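Local coordinates for alkaline phosphatase (Antarctic bacterium, PDB 2W5V), which probably catalyses the hydrolysis of phosphate monoesters, as alkaline phosphatases do, with zinc and magnesium ions as cofactors, at residues 141-146 against 152-157; 164-169 against 190-195; 172-177 against 212-217. The protein carries 1 engineered substitution. All coordinates share one frame; numbering follows the deposited sequence.

Interaction 1. Residues 141-146 against 152-157; sequences FYAHAL and EEIAMD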
loop_
_atom_site.group_PDB
_atom_site.type_symbol
_atom_site.label_atom_id
_atom_site.label_comp_id
_atom_site.label_asym_id
_atom_site.label_seq_id
_atom_site.Cartn_x
_atom_site.Cartn_y
_atom_site.Cartn_z
ATOM N N PHE B 141 -24.914 3.410 2.181
ATOM C CA PHE B 141 -25.127 2.930 3.543
ATOM C C PHE B 141 -26.574 3.077 4.057
ATOM O O PHE B 141 -26.903 2.562 5.121
ATOM C CB PHE B 141 -24.121 3.569 4.508
ATOM C CG PHE B 141 -22.727 3.014 4.361
ATOM C CD1 PHE B 141 -21.906 3.442 3.329
ATOM C CD2 PHE B 141 -22.261 2.029 5.219
ATOM C CE1 PHE B 141 -20.633 2.916 3.162
ATOM C CE2 PHE B 141 -20.977 1.500 5.058
ATOM C CZ PHE B 141 -20.169 1.944 4.029
ATOM N N TYR B 142 -27.439 3.756 3.311
ATOM C CA TYR B 142 -28.827 3.895 3.767
ATOM C C TYR B 142 -29.897 3.761 2.684
ATOM O O TYR B 142 -31.077 3.664 3.006
ATOM C CB TYR B 142 -29.033 5.209 4.528
ATOM C CG TYR B 142 -28.911 6.453 3.669
ATOM C CD1 TYR B 142 -29.996 6.932 2.925
ATOM C CD2 TYR B 142 -27.718 7.150 3.607
ATOM C CE1 TYR B 142 -29.880 8.082 2.139
ATOM C CE2 TYR B 142 -27.592 8.287 2.837
ATOM C CZ TYR B 142 -28.669 8.754 2.107
ATOM O OH TYR B 142 -28.505 9.889 1.345
ATOM N N ALA B 143 -29.495 3.762 1.416
ATOM C CA ALA B 143 -30.456 3.707 0.318
ATOM C C ALA B 143 -30.278 2.487 -0.575
ATOM O O ALA B 143 -29.262 1.802 -0.519
ATOM C CB ALA B 143 -30.382 4.976 -0.519
ATOM N N HIS B 144 -31.284 2.230 -1.405
ATOM C CA HIS B 144 -31.202 1.186 -2.418
ATOM C C HIS B 144 -31.731 1.739 -3.732
ATOM O O HIS B 144 -32.930 1.947 -3.880
ATOM C CB HIS B 144 -32.028 -0.028 -1.989
ATOM C CG HIS B 144 -31.636 -0.574 -0.653
ATOM N ND1 HIS B 144 -30.559 -1.419 -0.480
ATOM C CD2 HIS B 144 -32.167 -0.390 0.579
ATOM C CE1 HIS B 144 -30.452 -1.739 0.795
ATOM N NE2 HIS B 144 -31.414 -1.125 1.462
ATOM N N ALA B 145 -30.833 1.993 -4.677
ATOM C CA ALA B 145 -31.207 2.619 -5.939
ATOM C C ALA B 145 -30.478 1.956 -7.096
ATOM O O ALA B 145 -29.358 1.498 -6.945
ATOM C CB ALA B 145 -30.912 4.117 -5.907
ATOM N N LEU B 146 -31.129 1.914 -8.252
ATOM C CA LEU B 146 -30.578 1.253 -9.425
ATOM C C LEU B 146 -29.392 2.011 -9.972
ATOM O O LEU B 146 -28.519 1.433 -10.609
ATOM C CB LEU B 146 -31.637 1.158 -10.529
ATOM C CG LEU B 146 -32.793 0.220 -10.232
ATOM C CD1 LEU B 146 -33.742 0.194 -11.416
ATOM C CD2 LEU B 146 -32.241 -1.151 -9.949
ATOM N N GLU B 152 -32.445 12.402 -6.008
ATOM C CA GLU B 152 -33.708 12.761 -5.359
ATOM C C GLU B 152 -34.409 11.518 -4.797
ATOM O O GLU B 152 -35.035 11.571 -3.741
ATOM C CB GLU B 152 -34.613 13.546 -6.305
ATOM C CG GLU B 152 -34.040 14.917 -6.642
ATOM C CD GLU B 152 -34.974 15.773 -7.478
ATOM O OE1 GLU B 152 -36.126 15.347 -7.733
ATOM O OE2 GLU B 152 -34.544 16.878 -7.874
ATOM N N GLU B 153 -34.291 10.395 -5.495
ATOM C CA GLU B 153 -34.807 9.129 -4.968
ATOM C C GLU B 153 -34.049 8.728 -3.705
ATOM O O GLU B 153 -34.634 8.254 -2.729
ATOM C CB GLU B 153 -34.687 8.024 -6.020
ATOM C CG GLU B 153 -35.163 6.650 -5.545
ATOM C CD GLU B 153 -35.051 5.574 -6.625
ATOM O OE1 GLU B 153 -35.490 5.823 -7.771
ATOM O OE2 GLU B 153 -34.545 4.471 -6.325
ATOM N N ILE B 154 -32.731 8.896 -3.737
ATOM C CA ILE B 154 -31.892 8.575 -2.594
ATOM C C ILE B 154 -32.266 9.419 -1.377
ATOM O O ILE B 154 -32.348 8.908 -0.257
ATOM C CB ILE B 154 -30.396 8.733 -2.948
ATOM C CG1 ILE B 154 -29.960 7.542 -3.804
ATOM C CG2 ILE B 154 -29.546 8.827 -1.683
ATOM C CD1 ILE B 154 -28.664 7.744 -4.550
ATOM N N ALA B 155 -32.504 10.707 -1.598
ATOM C CA ALA B 155 -32.952 11.579 -0.518
ATOM C C ALA B 155 -34.257 11.069 0.098
ATOM O O ALA B 155 -34.400 11.010 1.320
ATOM C CB ALA B 155 -33.125 12.999 -1.020
ATOM N N MET B 156 -35.215 10.704 -0.746
ATOM C CA MET B 156 -36.460 10.133 -0.247
ATOM C C MET B 156 -36.207 8.833 0.527
ATOM O O MET B 156 -36.885 8.567 1.518
ATOM C CB MET B 156 -37.446 9.876 -1.390
ATOM C CG MET B 156 -38.785 9.337 -0.916
ATOM S SD MET B 156 -39.770 10.617 -0.105
ATOM C CE MET B 156 -40.048 11.735 -1.476
ATOM N N ASP B 157 -35.245 8.027 0.070
ATOM C CA ASP B 157 -34.875 6.794 0.775
ATOM C C ASP B 157 -34.389 7.075 2.201
ATOM O O ASP B 157 -34.599 6.265 3.110
ATOM C CB ASP B 157 -33.785 6.028 0.014
ATOM C CG ASP B 157 -34.305 5.350 -1.247
ATOM O OD1 ASP B 157 -35.542 5.205 -1.404
ATOM O OD2 ASP B 157 -33.466 4.948 -2.084
HETATM O O HOH W 1 -33.724 3.272 2.754
HETATM O O HOH W 2 -34.850 3.491 -3.563
HETATM O O HOH W 3 -35.533 1.826 -1.655
HETATM O O HOH W 4 -33.881 2.813 -8.151
#
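Tyr142, Ile154 and Asp157 carry most of this contact, in which a loop lies against the helix 151-158 that follows it. The tyrosine and isoleucine side chains cross at about a right angle, and the branch methyl CG2 of Ile154 sits 3.4 Å from Tyr142 OH. Ile154 CG2 lies anti to its own backbone N and can therefore reach the phenol end of the ring, while CG1 turns to the methyl groups of Ala143 and Ala145. The Tyr142 ring also presents its edge to the helix: Ile154 O lies in the ring plane, 3.5 Å from CE1. The hydroxyl of Tyr142 is hydrogen-bonded to Ile133 O, which fixes the end of the ring that Ile154 CG2 touches.

Asp157 works along the other flank. Its CB packs 3.6 Å from Ala143 CB. Asp157 OD2 and His144 O, both acceptors 3.5 Å apart, are not bonded to each other but face one water that lies close to both. A second water donates to Tyr142 O (2.7 Å) and to Asp157 O, tying the two backbones together. Another takes the Leu146 N-H and donates to Glu153 OE2 at 2.6 Å. CB of His144 is directed away from the helix, and the ring nitrogens ND1 and NE2 are hydrogen-bonded to Gly103 O and Glu116 OE2.

Two carboxylates and a backbone carbonyl thus converge on one hydrated edge, an arrangement likely to attract a cation. Consistent with this, His144, Glu153 and Asp157 bind magnesium in a structure of this protein, although no ion is modelled there in this chain.

Interaction 2. Residues 164-169 against 190-195; sequences DFFAGG and NQFTIN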
loop_
_atom_site.group_PDB
_atom_site.type_symbol
_atom_site.label_atom_id
_atom_site.label_comp_id
_atom_site.label_asym_id
_atom_site.label_seq_id
_atom_site.Cartn_x
_atom_site.Cartn_y
_atom_site.Cartn_z
ATOM N N ASP B 164 -29.940 7.024 12.530
ATOM C CA ASP B 164 -30.276 7.822 13.700
ATOM C C ASP B 164 -29.618 9.194 13.636
ATOM O O ASP B 164 -30.070 10.140 14.281
ATOM C CB ASP B 164 -29.812 7.099 14.960
ATOM C CG ASP B 164 -30.467 5.734 15.118
ATOM O OD1 ASP B 164 -31.687 5.671 15.414
ATOM O OD2 ASP B 164 -29.757 4.722 14.949
ATOM N N PHE B 165 -28.547 9.292 12.853
ATOM C CA PHE B 165 -27.763 10.522 12.763
ATOM C C PHE B 165 -27.168 10.681 11.365
ATOM O O PHE B 165 -26.714 9.708 10.769
ATOM C CB PHE B 165 -26.629 10.471 13.795
ATOM C CG PHE B 165 -25.769 11.713 13.838
ATOM C CD1 PHE B 165 -25.988 12.691 14.799
ATOM C CD2 PHE B 165 -24.728 11.886 12.939
ATOM C CE1 PHE B 165 -25.185 13.829 14.853
ATOM C CE2 PHE B 165 -23.921 13.024 12.984
ATOM C CZ PHE B 165 -24.149 13.993 13.941
ATOM N N PHE B 166 -27.148 11.902 10.844
ATOM C CA PHE B 166 -26.348 12.159 9.646
ATOM C C PHE B 166 -25.913 13.612 9.581
ATOM O O PHE B 166 -26.524 14.482 10.203
ATOM C CB PHE B 166 -27.081 11.733 8.360
ATOM C CG PHE B 166 -28.274 12.594 8.014
ATOM C CD1 PHE B 166 -28.113 13.778 7.307
ATOM C CD2 PHE B 166 -29.553 12.209 8.387
ATOM C CE1 PHE B 166 -29.210 14.571 6.984
ATOM C CE2 PHE B 166 -30.651 12.993 8.067
ATOM C CZ PHE B 166 -30.478 14.177 7.362
ATOM N N ALA B 167 -24.843 13.862 8.835
ATOM C CA ALA B 167 -24.348 15.217 8.631
ATOM C C ALA B 167 -23.631 15.295 7.296
ATOM O O ALA B 167 -22.745 14.485 7.008
ATOM C CB ALA B 167 -23.411 15.615 9.759
ATOM N N GLY B 168 -24.023 16.262 6.476
ATOM C CA GLY B 168 -23.389 16.456 5.187
ATOM C C GLY B 168 -23.987 17.625 4.440
ATOM O O GLY B 168 -24.700 18.440 5.026
ATOM N N GLY B 169 -23.684 17.722 3.148
ATOM C CA GLY B 169 -24.347 18.690 2.291
ATOM C C GLY B 169 -25.579 18.070 1.650
ATOM O O GLY B 169 -26.063 17.027 2.102
ATOM N N ASN B 190 -40.645 11.849 10.297
ATOM C CA ASN B 190 -40.096 10.534 10.640
ATOM C C ASN B 190 -39.152 10.602 11.840
ATOM O O ASN B 190 -38.243 9.784 11.966
ATOM C CB ASN B 190 -39.355 9.914 9.446
ATOM C CG ASN B 190 -40.286 9.202 8.483
ATOM O OD1 ASN B 190 -40.636 8.039 8.685
ATOM N ND2 ASN B 190 -40.682 9.893 7.418
ATOM N N GLN B 191 -39.359 11.597 12.697
ATOM C CA GLN B 191 -38.623 11.726 13.960
ATOM C C GLN B 191 -37.238 12.374 13.853
ATOM O O GLN B 191 -36.499 12.432 14.839
ATOM C CB GLN B 191 -38.519 10.377 14.674
ATOM C CG GLN B 191 -39.850 9.838 15.169
ATOM C CD GLN B 191 -39.693 8.558 15.968
ATOM O OE1 GLN B 191 -39.959 8.526 17.168
ATOM N NE2 GLN B 191 -39.243 7.497 15.304
ATOM N N PHE B 192 -36.887 12.871 12.672
ATOM C CA PHE B 192 -35.631 13.599 12.521
ATOM C C PHE B 192 -35.739 15.051 12.955
ATOM O O PHE B 192 -36.588 15.791 12.463
ATOM C CB PHE B 192 -35.134 13.541 11.079
ATOM C CG PHE B 192 -34.352 12.310 10.762
ATOM C CD1 PHE B 192 -34.966 11.220 10.170
ATOM C CD2 PHE B 192 -33.004 12.237 11.067
ATOM C CE1 PHE B 192 -34.241 10.081 9.877
ATOM C CE2 PHE B 192 -32.280 11.102 10.781
ATOM C CZ PHE B 192 -32.899 10.026 10.186
ATOM N N THR B 193 -34.879 15.453 13.885
ATOM C CA THR B 193 -34.647 16.864 14.124
ATOM C C THR B 193 -33.608 17.297 13.101
ATOM O O THR B 193 -32.566 16.663 12.975
ATOM C CB THR B 193 -34.134 17.126 15.551
ATOM O OG1 THR B 193 -35.156 16.769 16.496
ATOM C CG2 THR B 193 -33.781 18.595 15.729
ATOM N N ILE B 194 -33.897 18.358 12.353
ATOM C CA ILE B 194 -33.004 18.781 11.277
ATOM C C ILE B 194 -32.446 20.178 11.522
ATOM O O ILE B 194 -33.189 21.105 11.809
ATOM C CB ILE B 194 -33.727 18.785 9.913
ATOM C CG1 ILE B 194 -34.258 17.391 9.574
ATOM C CG2 ILE B 194 -32.808 19.313 8.813
ATOM C CD1 ILE B 194 -33.182 16.346 9.403
ATOM N N ASN B 195 -31.134 20.318 11.396
ATOM C CA ASN B 195 -30.489 21.618 11.471
ATOM C C ASN B 195 -29.825 21.910 10.132
ATOM O O ASN B 195 -29.076 21.082 9.605
ATOM C CB ASN B 195 -29.469 21.635 12.616
ATOM C CG ASN B 195 -28.802 22.986 12.795
ATOM O OD1 ASN B 195 -28.408 23.633 11.826
ATOM N ND2 ASN B 195 -28.658 23.415 14.049
#
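Phe166 and Phe192 meet across two strands that run parallel in the large sheet without being neighbours, because strand 210-214 lies between them. The separation is wide: the CA atoms of Asp164 and Phe192 are 8.0 Å apart and those of Phe166 and Ile194 9.5 Å. The two strands are consecutive in the chain, and the connection between them carries helices 172-175 and 183-188, making a beta-alpha-beta crossover that skips one strand, within the alpha/beta fold of the alkaline phosphatase family.

The gap is spanned mainly by side chains, with Asp164 O also 4.2 Å from Phe192 CE2. With its CG set between the backbone N and the carbonyl carbon (chi1 69°), the Phe166 ring leans over the intervening strand, where Gly212 has no side chain to stand in its path. CB of Phe192 is directed toward 164-169, and Phe192 CE2 comes to the edge of the Phe166 ring, near the ring plane, 3.7 Å from Phe166 CE2. The centroids lie 5.5 Å apart with the planes at 55°, making the pair oblique. Leu187 of helix 183-188 packs on both rings, and Leu184 of the same helix packs on Ile194. Phe165, next to Phe166 in its strand, turns the other way and meets helix 230-242. Were Phe166 cut back to an alanine, the space over Gly212 would probably be left open, and Phe192 CE2 and Ile194 CD1 would lose the ring they both touch. Ile194 CD1 approaches the far end of that ring, 4.0 Å from Phe166 CZ.

Interaction 3. Residues 172-177 against 212-217; sequences NYFTKR and GFLLAD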
loop_
_atom_site.group_PDB
_atom_site.type_symbol
_atom_site.label_atom_id
_atom_site.label_comp_id
_atom_site.label_asym_id
_atom_site.label_seq_id
_atom_site.Cartn_x
_atom_site.Cartn_y
_atom_site.Cartn_z
ATOM N N ASN B 172 -30.254 20.728 -1.333
ATOM C CA ASN B 172 -30.974 20.817 -2.595
ATOM C C ASN B 172 -31.840 19.592 -2.887
ATOM O O ASN B 172 -32.952 19.717 -3.403
ATOM C CB ASN B 172 -30.003 21.043 -3.761
ATOM C CG ASN B 172 -29.598 22.501 -3.916
ATOM O OD1 ASN B 172 -30.162 23.387 -3.273
ATOM N ND2 ASN B 172 -28.616 22.752 -4.779
ATOM N N TYR B 173 -31.331 18.407 -2.568
ATOM C CA TYR B 173 -32.038 17.163 -2.897
ATOM C C TYR B 173 -33.249 16.909 -1.998
ATOM O O TYR B 173 -34.070 16.024 -2.268
ATOM C CB TYR B 173 -31.053 15.989 -2.898
ATOM C CG TYR B 173 -29.918 16.258 -3.856
ATOM C CD1 TYR B 173 -28.711 16.786 -3.410
ATOM C CD2 TYR B 173 -30.076 16.045 -5.222
ATOM C CE1 TYR B 173 -27.683 17.067 -4.297
ATOM C CE2 TYR B 173 -29.054 16.317 -6.112
ATOM C CZ TYR B 173 -27.863 16.829 -5.646
ATOM O OH TYR B 173 -26.851 17.104 -6.534
ATOM N N PHE B 174 -33.370 17.712 -0.950
ATOM C CA PHE B 174 -34.501 17.625 -0.031
ATOM C C PHE B 174 -35.516 18.771 -0.181
ATOM O O PHE B 174 -36.707 18.589 0.084
ATOM C CB PHE B 174 -33.996 17.576 1.414
ATOM C CG PHE B 174 -33.235 16.328 1.746
ATOM C CD1 PHE B 174 -33.868 15.253 2.349
ATOM C CD2 PHE B 174 -31.887 16.224 1.450
ATOM C CE1 PHE B 174 -33.166 14.098 2.655
ATOM C CE2 PHE B 174 -31.179 15.070 1.753
ATOM C CZ PHE B 174 -31.819 14.008 2.358
ATOM N N THR B 175 -35.055 19.945 -0.597
ATOM C CA THR B 175 -35.911 21.128 -0.576
ATOM C C THR B 175 -36.015 21.885 -1.897
ATOM O O THR B 175 -36.780 22.843 -2.001
ATOM C CB THR B 175 -35.448 22.131 0.487
ATOM O OG1 THR B 175 -34.220 22.733 0.065
ATOM C CG2 THR B 175 -35.252 21.444 1.826
ATOM N N LYS B 176 -35.236 21.483 -2.892
ATOM C CA LYS B 176 -35.292 22.129 -4.199
ATOM C C LYS B 176 -35.202 21.076 -5.287
ATOM O O LYS B 176 -34.245 21.043 -6.065
ATOM C CB LYS B 176 -34.182 23.174 -4.335
ATOM C CG LYS B 176 -34.274 24.283 -3.290
ATOM C CD LYS B 176 -33.156 25.302 -3.423
ATOM C CE LYS B 176 -33.199 26.301 -2.274
ATOM N NZ LYS B 176 -32.145 27.347 -2.395
ATOM N N ARG B 177 -36.215 20.216 -5.324
ATOM C CA ARG B 177 -36.223 19.038 -6.182
ATOM C C ARG B 177 -36.993 19.302 -7.470
ATOM O O ARG B 177 -37.845 20.191 -7.525
ATOM C CB ARG B 177 -36.861 17.861 -5.442
ATOM C CG ARG B 177 -36.202 17.520 -4.107
ATOM C CD ARG B 177 -37.156 16.771 -3.176
ATOM N NE ARG B 177 -37.764 15.610 -3.821
ATOM C CZ ARG B 177 -37.244 14.383 -3.818
ATOM N NH1 ARG B 177 -36.090 14.138 -3.204
ATOM N NH2 ARG B 177 -37.881 13.399 -4.437
ATOM N N GLY B 212 -30.298 15.276 12.080
ATOM C CA GLY B 212 -29.769 15.422 10.735
ATOM C C GLY B 212 -29.234 16.824 10.493
ATOM O O GLY B 212 -29.902 17.816 10.796
ATOM N N PHE B 213 -28.020 16.911 9.953
ATOM C CA PHE B 213 -27.422 18.198 9.606
ATOM C C PHE B 213 -27.244 18.299 8.092
ATOM O O PHE B 213 -26.496 17.514 7.492
ATOM C CB PHE B 213 -26.054 18.360 10.277
ATOM C CG PHE B 213 -26.112 18.525 11.773
ATOM C CD1 PHE B 213 -26.225 19.787 12.343
ATOM C CD2 PHE B 213 -26.013 17.421 12.609
ATOM C CE1 PHE B 213 -26.258 19.946 13.727
ATOM C CE2 PHE B 213 -26.048 17.568 13.991
ATOM C CZ PHE B 213 -26.169 18.833 14.552
ATOM N N LEU B 214 -27.934 19.259 7.481
ATOM C CA LEU B 214 -27.807 19.528 6.047
ATOM C C LEU B 214 -27.225 20.927 5.868
ATOM O O LEU B 214 -27.965 21.905 5.792
ATOM C CB LEU B 214 -29.177 19.404 5.353
ATOM C CG LEU B 214 -29.741 17.979 5.260
ATOM C CD1 LEU B 214 -31.221 17.985 4.872
ATOM C CD2 LEU B 214 -28.921 17.128 4.280
ATOM N N LEU B 215 -25.895 21.007 5.793
ATOM C CA LEU B 215 -25.187 22.273 5.989
ATOM C C LEU B 215 -24.690 22.953 4.712
ATOM O O LEU B 215 -23.891 23.890 4.768
ATOM C CB LEU B 215 -24.024 22.067 6.966
ATOM C CG LEU B 215 -24.436 21.494 8.322
ATOM C CD1 LEU B 215 -23.228 21.320 9.223
ATOM C CD2 LEU B 215 -25.498 22.395 8.978
ATOM N N ALA B 216 -25.170 22.487 3.569
ATOM C CA ALA B 216 -24.813 23.076 2.286
ATOM C C ALA B 216 -25.857 22.659 1.270
ATOM O O ALA B 216 -26.505 21.634 1.443
ATOM C CB ALA B 216 -23.428 22.610 1.845
ATOM N N ASP B 217 -26.027 23.456 0.222
ATOM C CA ASP B 217 -27.009 23.144 -0.812
ATOM C C ASP B 217 -26.571 21.908 -1.582
ATOM O O ASP B 217 -27.379 21.027 -1.858
ATOM C CB ASP B 217 -27.195 24.325 -1.767
ATOM C CG ASP B 217 -27.830 25.531 -1.092
ATOM O OD1 ASP B 217 -28.316 25.393 0.051
ATOM O OD2 ASP B 217 -27.842 26.616 -1.712
HETATM O O HOH W 5 -30.576 24.095 -0.880
HETATM O O HOH W 6 -29.925 27.979 0.170
#
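Asn172, the first residue of the short helix 172-175, lies over the backbone and side chain of Asp217, and its side chain can be followed outward atom by atom. CB rests 3.2 Å from Asp217 O, the same carbonyl that accepts the hydrogen bond from Asn172 N (2.9 Å, N-H...O 164°), in the carbonyl plane and on a lone pair. CG stands 3.4 Å from that oxygen. The amide then divides: OD1 comes 3.5 Å from Asp217 CB and takes a water bridge that ends, weakly, on Asp217 OD1, while ND2 lies 3.6 Å from Asp217 O but gives its hydrogen bond to Glu218 OE1. The amide and carboxylate planes are 30° apart. Further out, Lys176 NZ is 4.4 Å from Asp217 OD2, too far for a salt bridge.

Inward from this polar rim the contact becomes apolar. Leu214 CD1 sits over one face of the Phe174 ring, 4.2 Å from its centroid, a CH-pi contact displaced toward the ring's rim. Phe174 is also packed by Val183 and Leu187 of helix 183-188 and by Ala155 of helix 151-158, so helix 172-175 is wedged between two longer helices and Leu214 of strand 210-214.

In the fold
Interactions 2 and 3 belong to the same region of the large sheet: 210-214, which interaction 3 ties to helix 172-175, is the strand bridged by the rings of interaction 2, and its Gly212 exchanges probable backbone hydrogen bonds with Thr193 and Asn195. Interaction 1 lies apart from interaction 2 but touches interaction 3, where Glu152 O meets Arg177 NH1 and Ala155 packs on the 172-177 segment. The chemistry follows the depth. Interaction 2 is buried and almost entirely apolar, ring against ring and methyl. Interactions 1 and 3 are partly buried, each pairing an apolar patch with a watered polar edge, but only interaction 3 joins its segments by a direct hydrogen bond.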